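PDB 6CEQ: methyl-accepting chemotaxis protein from Vibrio cholerae, which probably senses oxygen through heme bound in its PAS domains, as a chemoreceptor for signal transduction. Local coordinates for residues T6-M10 with L21-L25; L84-C90 with L105-T111; L29-E33 with F43-L48. All coordinates share one frame; numbering follows the deposited sequence.

How the contacts relate
Contacts 1 and 2 reach the same antiparallel sheet, where strands 8-12 and 100-109 are neighbours joined by backbone bonds, contact 1 also taking in the start of helix 23-31; both place side chains against the heme. Contact 3 is farther from the chain centre and joins the end of helix 23-31 and the start of helix 33-39 to a loop, although its Phe43 also reaches the heme. Helix 23-31 serves contacts 1 and 3, and Leu21 packs on Leu29 and Leu48. Each contact is partly buried. Contact 1 centres on one bridging asparagine beside apolar packing, contact 2 on regular strand pairing, contact 3 on apolar touches with one weak hydrogen bond.

Contact 1 (T6-M10 with L21-L25). With HEM (protoporphyrin IX containing Fe), chain D.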
loop_
_atom_site.group_PDB
_atom_site.type_symbol
_atom_site.label_atom_id
_atom_site.label_comp_id
_atom_site.label_asym_id
_atom_site.label_seq_id
_atom_site.Cartn_x
_atom_site.Cartn_y
_atom_site.Cartn_z
ATOM N N THR A 6 13.538 5.457 3.680
ATOM C CA THR A 6 13.534 5.531 2.226
ATOM C C THR A 6 12.093 5.696 1.760
ATOM O O THR A 6 11.168 5.836 2.566
ATOM C CB THR A 6 14.198 4.302 1.595
ATOM O OG1 THR A 6 14.277 4.476 0.171
ATOM C CG2 THR A 6 13.411 3.050 1.909
ATOM N N THR A 7 11.915 5.724 0.443
ATOM C CA THR A 7 10.612 5.956 -0.173
ATOM C C THR A 7 10.008 4.607 -0.549
ATOM O O THR A 7 10.507 3.941 -1.458
ATOM C CB THR A 7 10.762 6.846 -1.406
ATOM O OG1 THR A 7 11.436 8.057 -1.047
ATOM C CG2 THR A 7 9.406 7.186 -1.996
ATOM N N ASN A 8 8.954 4.202 0.160
ATOM C CA ASN A 8 8.231 2.953 -0.092
ATOM C C ASN A 8 6.893 3.280 -0.734
ATOM O O ASN A 8 6.046 3.924 -0.102
ATOM C CB ASN A 8 7.998 2.165 1.197
ATOM C CG ASN A 8 9.273 1.900 1.946
ATOM O OD1 ASN A 8 10.220 1.343 1.394
ATOM N ND2 ASN A 8 9.319 2.312 3.203
ATOM N N LEU A 9 6.700 2.836 -1.976
ATOM C CA LEU A 9 5.546 3.238 -2.773
ATOM C C LEU A 9 4.842 2.028 -3.371
ATOM O O LEU A 9 5.486 1.073 -3.820
ATOM C CB LEU A 9 5.945 4.173 -3.924
ATOM C CG LEU A 9 6.595 5.523 -3.631
ATOM C CD1 LEU A 9 6.867 6.225 -4.950
ATOM C CD2 LEU A 9 5.721 6.389 -2.725
ATOM N N MET A 10 3.514 2.102 -3.419
ATOM C CA MET A 10 2.687 1.057 -4.010
ATOM C C MET A 10 1.522 1.741 -4.713
ATOM O O MET A 10 0.935 2.661 -4.145
ATOM C CB MET A 10 2.201 0.103 -2.911
ATOM C CG MET A 10 1.383 -1.065 -3.342
ATOM S SD MET A 10 1.345 -2.229 -1.962
ATOM C CE MET A 10 1.185 -1.192 -0.543
ATOM N N LEU A 21 4.795 -1.904 -7.352
ATOM C CA LEU A 21 5.522 -1.683 -6.109
ATOM C C LEU A 21 6.928 -1.226 -6.452
ATOM O O LEU A 21 7.586 -1.842 -7.298
ATOM C CB LEU A 21 5.601 -2.945 -5.253
ATOM C CG LEU A 21 4.408 -3.274 -4.363
ATOM C CD1 LEU A 21 3.345 -3.998 -5.150
ATOM C CD2 LEU A 21 4.881 -4.126 -3.200
ATOM N N ASN A 22 7.396 -0.173 -5.792
ATOM C CA ASN A 22 8.727 0.324 -6.084
ATOM C C ASN A 22 9.774 -0.554 -5.394
ATOM O O ASN A 22 9.437 -1.404 -4.561
ATOM C CB ASN A 22 8.827 1.812 -5.710
ATOM C CG ASN A 22 9.154 2.066 -4.250
ATOM O OD1 ASN A 22 8.863 1.260 -3.365
ATOM N ND2 ASN A 22 9.731 3.241 -3.988
ATOM N N PRO A 23 11.045 -0.445 -5.794
ATOM C CA PRO A 23 12.041 -1.404 -5.276
ATOM C C PRO A 23 12.236 -1.330 -3.777
ATOM O O PRO A 23 12.419 -2.370 -3.128
ATOM C CB PRO A 23 13.320 -1.021 -6.034
ATOM C CG PRO A 23 12.817 -0.371 -7.303
ATOM C CD PRO A 23 11.595 0.397 -6.876
ATOM N N ALA A 24 12.227 -0.123 -3.207
ATOM C CA ALA A 24 12.416 -0.006 -1.768
ATOM C C ALA A 24 11.353 -0.786 -1.008
ATOM O O ALA A 24 11.667 -1.520 -0.062
ATOM C CB ALA A 24 12.410 1.465 -1.360
ATOM N N LEU A 25 10.092 -0.682 -1.437
ATOM C CA LEU A 25 9.033 -1.423 -0.758
ATOM C C LEU A 25 9.162 -2.925 -0.997
ATOM O O LEU A 25 8.940 -3.724 -0.083
ATOM C CB LEU A 25 7.663 -0.920 -1.210
ATOM C CG LEU A 25 6.492 -1.611 -0.513
ATOM C CD1 LEU A 25 6.620 -1.461 1.006
ATOM C CD2 LEU A 25 5.191 -1.005 -1.013
HETATM C CHA HEM D . -4.402 0.017 5.710
HETATM C CHB HEM D . -5.067 1.162 1.051
HETATM C CHC HEM D . -1.876 -2.366 -0.068
HETATM C CHD HEM D . -2.898 -4.358 4.230
HETATM C C1A HEM D . -4.723 0.701 4.558
HETATM C C2A HEM D . -5.244 2.009 4.515
HETATM C C3A HEM D . -5.435 2.341 3.210
HETATM C C4A HEM D . -5.039 1.236 2.430
HETATM C CMA HEM D . -5.976 3.649 2.695
HETATM C CAA HEM D . -5.535 2.887 5.705
HETATM C CBA HEM D . -6.836 2.430 6.369
HETATM C CGA HEM D . -7.042 3.197 7.649
HETATM O O1A HEM D . -6.054 3.592 8.307
HETATM O O2A HEM D . -8.200 3.437 8.054
HETATM C C1B HEM D . -4.175 0.327 0.363
HETATM C C2B HEM D . -3.863 0.504 -1.011
HETATM C C3B HEM D . -2.971 -0.470 -1.351
HETATM C C4B HEM D . -2.739 -1.265 -0.122
HETATM C CMB HEM D . -4.415 1.569 -1.923
HETATM C CAB HEM D . -2.359 -0.689 -2.675
HETATM C CBB HEM D . -1.905 0.345 -3.377
HETATM C C1C HEM D . -1.879 -3.256 1.001
HETATM C C2C HEM D . -1.162 -4.460 1.084
HETATM C C3C HEM D . -1.454 -5.031 2.315
HETATM C C4C HEM D . -2.359 -4.158 2.981
HETATM C CMC HEM D . -0.245 -5.027 0.031
HETATM C CAC HEM D . -0.924 -6.304 2.834
HETATM C CBC HEM D . 0.350 -6.625 2.636
HETATM C C1D HEM D . -3.327 -3.274 4.999
HETATM C C2D HEM D . -3.488 -3.361 6.456
HETATM C C3D HEM D . -3.904 -2.148 6.864
HETATM C C4D HEM D . -3.997 -1.314 5.660
HETATM C CMD HEM D . -3.238 -4.570 7.320
HETATM C CAD HEM D . -4.213 -1.731 8.278
HETATM C CBD HEM D . -5.338 -2.604 8.835
HETATM C CGD HEM D . -6.551 -2.491 7.948
HETATM O O1D HEM D . -6.954 -3.488 7.310
HETATM O O2D HEM D . -7.155 -1.400 7.849
HETATM N NA HEM D . -4.606 0.245 3.269
HETATM N NB HEM D . -3.494 -0.722 0.848
HETATM N NC HEM D . -2.593 -3.094 2.154
HETATM N ND HEM D . -3.644 -2.038 4.586
HETATM FE FE HEM D . -3.603 -1.403 2.834
HETATM O O HOH W 1 -1.298 -0.342 3.109
#
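Asn22 reaches across to the backbone of 6-10 with both ends of its amide. Its ND2 donates to Thr7 O at 2.7 Å, almost straight (173°) and in the plane of the amide, though it meets the Thr7 carbonyl from above that carbonyl's plane. Its OD1 takes Leu9 N at 3.0 Å and, from the opposite face of the amide, Leu25 N. Asn22 is the N-cap of helix 23-31 and this second bond its capping bond, so one oxygen gripped from two sides ties strand to helix. CG lies between the backbone N and the carbonyl carbon (chi1 85°), which turns the amide toward the strand. Asn22 N returns a bond to Leu9 O at 3.0 Å.

The buried apolar part lies toward the heme. Met10 CG meets Leu21 CG at 3.9 Å, and Met10 CB meets Leu25 CD2 at 3.7 Å. The Met10 chain bends at chi3 (40°), bringing CE to 3.3 Å from heme CHC. At the other end Thr6 and Thr7 are exposed and share little surface with the helix, although Ala24 CB comes within 3.1 Å of Thr7 O.

Strand 8-12 runs antiparallel to strand 18-21 on one side and to 100-109 on the other, where Asn8 ND2 bonds Leu107 O. Helix 23-31 starts one residue, Asn22, after edge strand 18-21, and Leu21 packs back on its Leu26 and Leu29.

Contact 2 (L84-C90 with L105-T111); sequences LEFNLTC and LQLVDIT. Unlike the reference sequence in segment 105-111: Leu107 (reference Trp). With HEM (protoporphyrin IX containing Fe), chain D.
Backbone hydrogen bonds pair Asn87 with Val108 and Thr89 with Gln106, two bonds each, such as Asn87 N to Val108 O at 2.8 Å. Beyond them Ile110 N donates to Glu85 O, and Glu85 N is taken by the Thr111 hydroxyl, OG1, at 3.1 Å. That hydroxyl donates in turn to the syn lone pair of Asp109 OD2 at 2.6 Å; Thr111 N meets the same oxygen from above the carboxylate plane, closing an Asx turn at the strand end.

Apolar contacts fill the face of Phe86, Leu88, Cys90, Leu105 and Leu107. Leu107, a leucine where the reference has tryptophan, sets CD1 over the centre of the Phe86 ring, 4.3 Å from its centroid, a CH-pi contact. Leu105 holds CG anti to its carbonyl carbon (chi1 -90°), and its two methyls part beyond it: CD2 touches Cys90 CB at 3.6 Å, while CD1 meets heme C1B at 3.5 Å. Leu88 CD1 lies 3.5 Å from heme C2A.

On the other face a water bridges Asn87 O, Gln106 O and Thr89 OG1.

This is a twisted antiparallel hairpin of strands 84-94 and 100-109 within the five-stranded PAS sheet, whose inner face lines the heme pocket.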
loop_
_atom_site.group_PDB
_atom_site.type_symbol
_atom_site.label_atom_id
_atom_site.label_comp_id
_atom_site.label_asym_id
_atom_site.label_seq_id
_atom_site.Cartn_x
_atom_site.Cartn_y
_atom_site.Cartn_z
ATOM N N LEU A 84 4.382 -5.151 12.120
ATOM C CA LEU A 84 4.975 -3.953 11.551
ATOM C C LEU A 84 4.051 -2.765 11.795
ATOM O O LEU A 84 2.856 -2.920 12.058
ATOM C CB LEU A 84 5.219 -4.129 10.054
ATOM C CG LEU A 84 5.879 -5.454 9.660
ATOM C CD1 LEU A 84 6.059 -5.536 8.156
ATOM C CD2 LEU A 84 7.208 -5.624 10.390
ATOM N N GLU A 85 4.624 -1.568 11.694
ATOM C CA GLU A 85 3.878 -0.328 11.861
ATOM C C GLU A 85 4.353 0.662 10.812
ATOM O O GLU A 85 5.556 0.781 10.577
ATOM C CB GLU A 85 4.100 0.272 13.253
ATOM C CG GLU A 85 3.026 -0.018 14.271
ATOM C CD GLU A 85 3.206 0.810 15.532
ATOM O OE1 GLU A 85 3.954 0.368 16.436
ATOM O OE2 GLU A 85 2.621 1.911 15.614
ATOM N N PHE A 86 3.412 1.381 10.195
ATOM C CA PHE A 86 3.738 2.341 9.149
ATOM C C PHE A 86 2.938 3.617 9.338
ATOM O O PHE A 86 1.794 3.585 9.796
ATOM C CB PHE A 86 3.429 1.808 7.743
ATOM C CG PHE A 86 4.205 0.592 7.374
ATOM C CD1 PHE A 86 5.469 0.710 6.828
ATOM C CD2 PHE A 86 3.677 -0.672 7.580
ATOM C CE1 PHE A 86 6.198 -0.420 6.487
ATOM C CE2 PHE A 86 4.404 -1.806 7.238
ATOM C CZ PHE A 86 5.663 -1.677 6.696
ATOM N N ASN A 87 3.535 4.740 8.945
ATOM C CA ASN A 87 2.764 5.949 8.698
ATOM C C ASN A 87 2.376 5.957 7.228
ATOM O O ASN A 87 3.248 5.946 6.353
ATOM C CB ASN A 87 3.540 7.211 9.067
ATOM C CG ASN A 87 2.660 8.456 9.056
ATOM O OD1 ASN A 87 1.445 8.377 8.836
ATOM N ND2 ASN A 87 3.270 9.615 9.292
ATOM N N LEU A 88 1.075 5.937 6.960
ATOM C CA LEU A 88 0.549 5.751 5.617
ATOM C C LEU A 88 0.099 7.070 5.013
ATOM O O LEU A 88 -0.563 7.878 5.674
ATOM C CB LEU A 88 -0.635 4.774 5.638
ATOM C CG LEU A 88 -1.444 4.568 4.355
ATOM C CD1 LEU A 88 -1.942 3.128 4.313
ATOM C CD2 LEU A 88 -2.633 5.529 4.249
ATOM N N THR A 89 0.423 7.264 3.737
ATOM C CA THR A 89 -0.109 8.375 2.960
ATOM C C THR A 89 -0.706 7.829 1.676
ATOM O O THR A 89 -0.045 7.071 0.967
ATOM C CB THR A 89 0.977 9.393 2.623
ATOM O OG1 THR A 89 1.632 9.789 3.829
ATOM C CG2 THR A 89 0.357 10.614 1.957
ATOM N N CYS A 90 -1.949 8.212 1.382
ATOM C CA CYS A 90 -2.630 7.806 0.157
ATOM C C CYS A 90 -2.989 9.056 -0.637
ATOM O O CYS A 90 -3.675 9.944 -0.120
ATOM C CB CYS A 90 -3.888 7.001 0.487
ATOM S SG CYS A 90 -4.708 6.297 -0.950
ATOM N N LEU A 105 0.204 4.883 -2.667
ATOM C CA LEU A 105 0.453 4.759 -1.241
ATOM C C LEU A 105 1.934 4.954 -0.973
ATOM O O LEU A 105 2.771 4.334 -1.641
ATOM C CB LEU A 105 0.070 3.376 -0.726
ATOM C CG LEU A 105 -1.269 2.906 -0.190
ATOM C CD1 LEU A 105 -0.969 1.727 0.699
ATOM C CD2 LEU A 105 -2.026 3.978 0.581
ATOM N N GLN A 106 2.259 5.792 -0.002
ATOM C CA GLN A 106 3.612 5.857 0.544
ATOM C C GLN A 106 3.570 5.379 1.989
ATOM O O GLN A 106 2.723 5.826 2.767
ATOM C CB GLN A 106 4.191 7.269 0.474
ATOM C CG GLN A 106 5.626 7.337 0.983
ATOM C CD GLN A 106 6.372 8.568 0.507
ATOM O OE1 GLN A 106 5.856 9.358 -0.279
ATOM N NE2 GLN A 106 7.603 8.733 0.989
ATOM N N LEU A 107 4.481 4.480 2.349
ATOM C CA LEU A 107 4.548 3.932 3.697
ATOM C C LEU A 107 5.871 4.331 4.328
ATOM O O LEU A 107 6.935 4.095 3.740
ATOM C CB LEU A 107 4.422 2.407 3.685
ATOM C CG LEU A 107 3.120 1.793 3.159
ATOM C CD1 LEU A 107 3.217 0.289 3.193
ATOM C CD2 LEU A 107 1.904 2.248 3.963
ATOM N N VAL A 108 5.807 4.921 5.519
ATOM C CA VAL A 108 6.999 5.248 6.296
ATOM C C VAL A 108 7.086 4.256 7.446
ATOM O O VAL A 108 6.194 4.201 8.302
ATOM C CB VAL A 108 6.973 6.696 6.810
ATOM C CG1 VAL A 108 8.171 6.955 7.729
ATOM C CG2 VAL A 108 6.959 7.676 5.640
ATOM N N ASP A 109 8.164 3.477 7.472
ATOM C CA ASP A 109 8.307 2.387 8.428
ATOM C C ASP A 109 8.583 2.944 9.816
ATOM O O ASP A 109 9.572 3.654 10.014
ATOM C CB ASP A 109 9.447 1.470 7.982
ATOM C CG ASP A 109 9.513 0.173 8.767
ATOM O OD1 ASP A 109 10.375 -0.667 8.439
ATOM O OD2 ASP A 109 8.725 -0.013 9.713
ATOM N N ILE A 110 7.715 2.624 10.779
ATOM C CA ILE A 110 7.950 3.028 12.163
ATOM C C ILE A 110 7.905 1.802 13.070
ATOM O O ILE A 110 7.589 1.905 14.262
ATOM C CB ILE A 110 6.942 4.096 12.614
ATOM C CG1 ILE A 110 5.499 3.624 12.381
ATOM C CG2 ILE A 110 7.195 5.395 11.886
ATOM C CD1 ILE A 110 4.449 4.653 12.792
ATOM N N THR A 111 8.236 0.644 12.514
ATOM C CA THR A 111 8.286 -0.590 13.288
ATOM C C THR A 111 9.376 -0.505 14.359
ATOM O O THR A 111 9.153 -0.883 15.511
ATOM C CB THR A 111 8.557 -1.809 12.398
ATOM O OG1 THR A 111 7.650 -1.815 11.287
ATOM C CG2 THR A 111 8.380 -3.090 13.198
HETATM C CHA HEM D . -4.402 0.017 5.710
HETATM C CHB HEM D . -5.067 1.162 1.051
HETATM C CHC HEM D . -1.876 -2.366 -0.068
HETATM C CHD HEM D . -2.898 -4.358 4.230
HETATM C C1A HEM D . -4.723 0.701 4.558
HETATM C C2A HEM D . -5.244 2.009 4.515
HETATM C C3A HEM D . -5.435 2.341 3.210
HETATM C C4A HEM D . -5.039 1.236 2.430
HETATM C CMA HEM D . -5.976 3.649 2.695
HETATM C CAA HEM D . -5.535 2.887 5.705
HETATM C CBA HEM D . -6.836 2.430 6.369
HETATM C CGA HEM D . -7.042 3.197 7.649
HETATM O O1A HEM D . -6.054 3.592 8.307
HETATM O O2A HEM D . -8.200 3.437 8.054
HETATM C C1B HEM D . -4.175 0.327 0.363
HETATM C C2B HEM D . -3.863 0.504 -1.011
HETATM C C3B HEM D . -2.971 -0.470 -1.351
HETATM C C4B HEM D . -2.739 -1.265 -0.122
HETATM C CMB HEM D . -4.415 1.569 -1.923
HETATM C CAB HEM D . -2.359 -0.689 -2.675
HETATM C CBB HEM D . -1.905 0.345 -3.377
HETATM C C1C HEM D . -1.879 -3.256 1.001
HETATM C C2C HEM D . -1.162 -4.460 1.084
HETATM C C3C HEM D . -1.454 -5.031 2.315
HETATM C C4C HEM D . -2.359 -4.158 2.981
HETATM C CMC HEM D . -0.245 -5.027 0.031
HETATM C CAC HEM D . -0.924 -6.304 2.834
HETATM C CBC HEM D . 0.350 -6.625 2.636
HETATM C C1D HEM D . -3.327 -3.274 4.999
HETATM C C2D HEM D . -3.488 -3.361 6.456
HETATM C C3D HEM D . -3.904 -2.148 6.864
HETATM C C4D HEM D . -3.997 -1.314 5.660
HETATM C CMD HEM D . -3.238 -4.570 7.320
HETATM C CAD HEM D . -4.213 -1.731 8.278
HETATM C CBD HEM D . -5.338 -2.604 8.835
HETATM C CGD HEM D . -6.551 -2.491 7.948
HETATM O O1D HEM D . -6.954 -3.488 7.310
HETATM O O2D HEM D . -7.155 -1.400 7.849
HETATM N NA HEM D . -4.606 0.245 3.269
HETATM N NB HEM D . -3.494 -0.722 0.848
HETATM N NC HEM D . -2.593 -3.094 2.154
HETATM N ND HEM D . -3.644 -2.038 4.586
HETATM FE FE HEM D . -3.603 -1.403 2.834
HETATM O O HOH W 2 5.835 2.068 16.428
HETATM O O HOH W 3 3.629 7.929 4.412
HETATM O O HOH W 1 -1.298 -0.342 3.109
#

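Contact 3 (L29-E33 with F43-L48)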
loop_
_atom_site.group_PDB
_atom_site.type_symbol
_atom_site.label_atom_id
_atom_site.label_comp_id
_atom_site.label_asym_id
_atom_site.label_seq_id
_atom_site.Cartn_x
_atom_site.Cartn_y
_atom_site.Cartn_z
ATOM N N LEU A 29 9.534 -5.555 2.005
ATOM C CA LEU A 29 8.573 -6.631 2.225
ATOM C C LEU A 29 9.237 -7.992 2.113
ATOM O O LEU A 29 8.796 -8.954 2.754
ATOM C CB LEU A 29 7.414 -6.528 1.233
ATOM C CG LEU A 29 6.560 -5.259 1.299
ATOM C CD1 LEU A 29 5.419 -5.321 0.288
ATOM C CD2 LEU A 29 6.052 -4.989 2.705
ATOM N N THR A 30 10.288 -8.096 1.304
ATOM C CA THR A 30 11.049 -9.338 1.246
ATOM C C THR A 30 11.803 -9.559 2.549
ATOM O O THR A 30 11.784 -10.663 3.108
ATOM C CB THR A 30 11.995 -9.306 0.046
ATOM O OG1 THR A 30 11.222 -9.077 -1.136
ATOM C CG2 THR A 30 12.719 -10.638 -0.093
ATOM N N HIS A 31 12.457 -8.510 3.057
ATOM C CA HIS A 31 13.116 -8.589 4.357
ATOM C C HIS A 31 12.135 -8.989 5.456
ATOM O O HIS A 31 12.453 -9.827 6.314
ATOM C CB HIS A 31 13.750 -7.241 4.683
ATOM C CG HIS A 31 14.519 -7.222 5.964
ATOM N ND1 HIS A 31 14.924 -6.048 6.566
ATOM C CD2 HIS A 31 14.990 -8.221 6.745
ATOM C CE1 HIS A 31 15.585 -6.327 7.672
ATOM N NE2 HIS A 31 15.642 -7.641 7.805
ATOM N N ARG A 32 10.932 -8.421 5.433
ATOM C CA ARG A 32 9.940 -8.620 6.481
ATOM C C ARG A 32 8.998 -9.778 6.204
ATOM O O ARG A 32 7.960 -9.876 6.862
ATOM C CB ARG A 32 9.111 -7.348 6.679
ATOM C CG ARG A 32 9.882 -6.175 7.202
ATOM C CD ARG A 32 10.652 -6.549 8.448
ATOM N NE ARG A 32 11.280 -5.385 9.050
ATOM C CZ ARG A 32 12.416 -5.431 9.731
ATOM N NH1 ARG A 32 13.046 -6.592 9.892
ATOM N NH2 ARG A 32 12.926 -4.322 10.242
ATOM N N GLU A 33 9.319 -10.652 5.251
ATOM C CA GLU A 33 8.426 -11.777 4.984
ATOM C C GLU A 33 8.191 -12.673 6.203
ATOM O O GLU A 33 7.078 -13.228 6.300
ATOM C CB GLU A 33 8.942 -12.573 3.770
ATOM C CG GLU A 33 8.177 -12.235 2.467
ATOM C CD GLU A 33 8.877 -12.700 1.188
ATOM O OE1 GLU A 33 9.885 -13.430 1.289
ATOM O OE2 GLU A 33 8.416 -12.331 0.080
ATOM N N PHE A 43 1.815 -14.987 1.870
ATOM C CA PHE A 43 2.337 -13.737 1.329
ATOM C C PHE A 43 3.640 -13.938 0.559
ATOM O O PHE A 43 4.568 -14.592 1.040
ATOM C CB PHE A 43 2.553 -12.745 2.473
ATOM C CG PHE A 43 3.015 -11.393 2.028
ATOM C CD1 PHE A 43 2.100 -10.419 1.658
ATOM C CD2 PHE A 43 4.367 -11.085 1.997
ATOM C CE1 PHE A 43 2.525 -9.168 1.256
ATOM C CE2 PHE A 43 4.796 -9.836 1.593
ATOM C CZ PHE A 43 3.876 -8.877 1.223
ATOM N N LYS A 44 3.683 -13.389 -0.657
ATOM C CA LYS A 44 4.908 -13.269 -1.446
ATOM C C LYS A 44 4.933 -11.882 -2.076
ATOM O O LYS A 44 4.066 -11.553 -2.891
ATOM C CB LYS A 44 5.003 -14.354 -2.521
ATOM C CG LYS A 44 4.925 -15.785 -2.018
ATOM C CD LYS A 44 4.970 -16.786 -3.168
ATOM C CE LYS A 44 5.558 -18.121 -2.717
ATOM N NZ LYS A 44 5.967 -18.120 -1.284
ATOM N N ALA A 45 5.935 -11.079 -1.707
ATOM C CA ALA A 45 5.983 -9.679 -2.133
ATOM C C ALA A 45 6.038 -9.533 -3.653
ATOM O O ALA A 45 5.424 -8.619 -4.217
ATOM C CB ALA A 45 7.184 -8.982 -1.490
ATOM N N ALA A 46 6.772 -10.417 -4.338
ATOM C CA ALA A 46 6.948 -10.327 -5.790
ATOM C C ALA A 46 5.698 -10.723 -6.554
ATOM O O ALA A 46 5.657 -10.580 -7.786
ATOM C CB ALA A 46 8.126 -11.208 -6.225
ATOM N N GLU A 47 4.681 -11.171 -5.816
ATOM C CA GLU A 47 3.440 -11.743 -6.317
ATOM C C GLU A 47 2.241 -10.825 -6.072
ATOM O O GLU A 47 1.103 -11.219 -6.353
ATOM C CB GLU A 47 3.215 -13.064 -5.558
ATOM C CG GLU A 47 4.273 -14.183 -5.725
ATOM C CD GLU A 47 3.710 -15.446 -6.389
ATOM O OE1 GLU A 47 2.494 -15.735 -6.169
ATOM O OE2 GLU A 47 4.454 -16.180 -7.093
ATOM N N LEU A 48 2.473 -9.591 -5.604
ATOM C CA LEU A 48 1.389 -8.693 -5.203
ATOM C C LEU A 48 0.736 -7.993 -6.385
ATOM O O LEU A 48 -0.471 -7.725 -6.362
ATOM C CB LEU A 48 1.927 -7.648 -4.227
ATOM C CG LEU A 48 2.340 -8.128 -2.845
ATOM C CD1 LEU A 48 2.916 -6.962 -2.052
ATOM C CD2 LEU A 48 1.155 -8.731 -2.106
HETATM O O HOH W 4 8.778 -12.368 -3.041
#
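Leu29 and Glu33 meet the edge of the Phe43 ring at two of its atoms, CZ and CD2. Phe43 has CG anti to its backbone N (chi1 -177°), which carries the ring toward the 29-33 segment. Leu29 CD1 comes to CZ at 4.0 Å in the ring plane, the two side chains crossing at about a right angle. Glu33 CG meets CD2 at the same distance, and the carboxylate beyond it is turned steeply against the ring.

Leu29 divides its contacts along its length. The helix backbone sets its CB against Ala45 CB at 3.7 Å, while at the far end CD1 touches both Phe43 CZ and Leu48 CD1. The approach to Leu48 CD1 is 3.8 Å, again with the side chains nearly perpendicular. The methyl of Ala45 thus sits over the base of Leu29, and Thr30 OG1, whose bond goes to Leu26 O within its helix, lies at its margin.

The polar link belongs to Glu33. Its first torsion is off the usual staggered values (chi1 -100°), and the extended chain brings OE2 to Ala45 N at 3.3 Å. The bond is weak but straight (176°). A water donates to the same OE2 at 3.1 Å and accepts from Ala46 N, so the carboxylate holds two successive amides at the start of the 3-10 segment 45-47, one directly and one through water.

Leu36 of helix 33-39 touches both Leu29 and Phe43. The contact joins the helical segment that follows the second strand of the PAS fold to the loop before helix 60-68, at a border of the heme pocket that Phe43 helps to line.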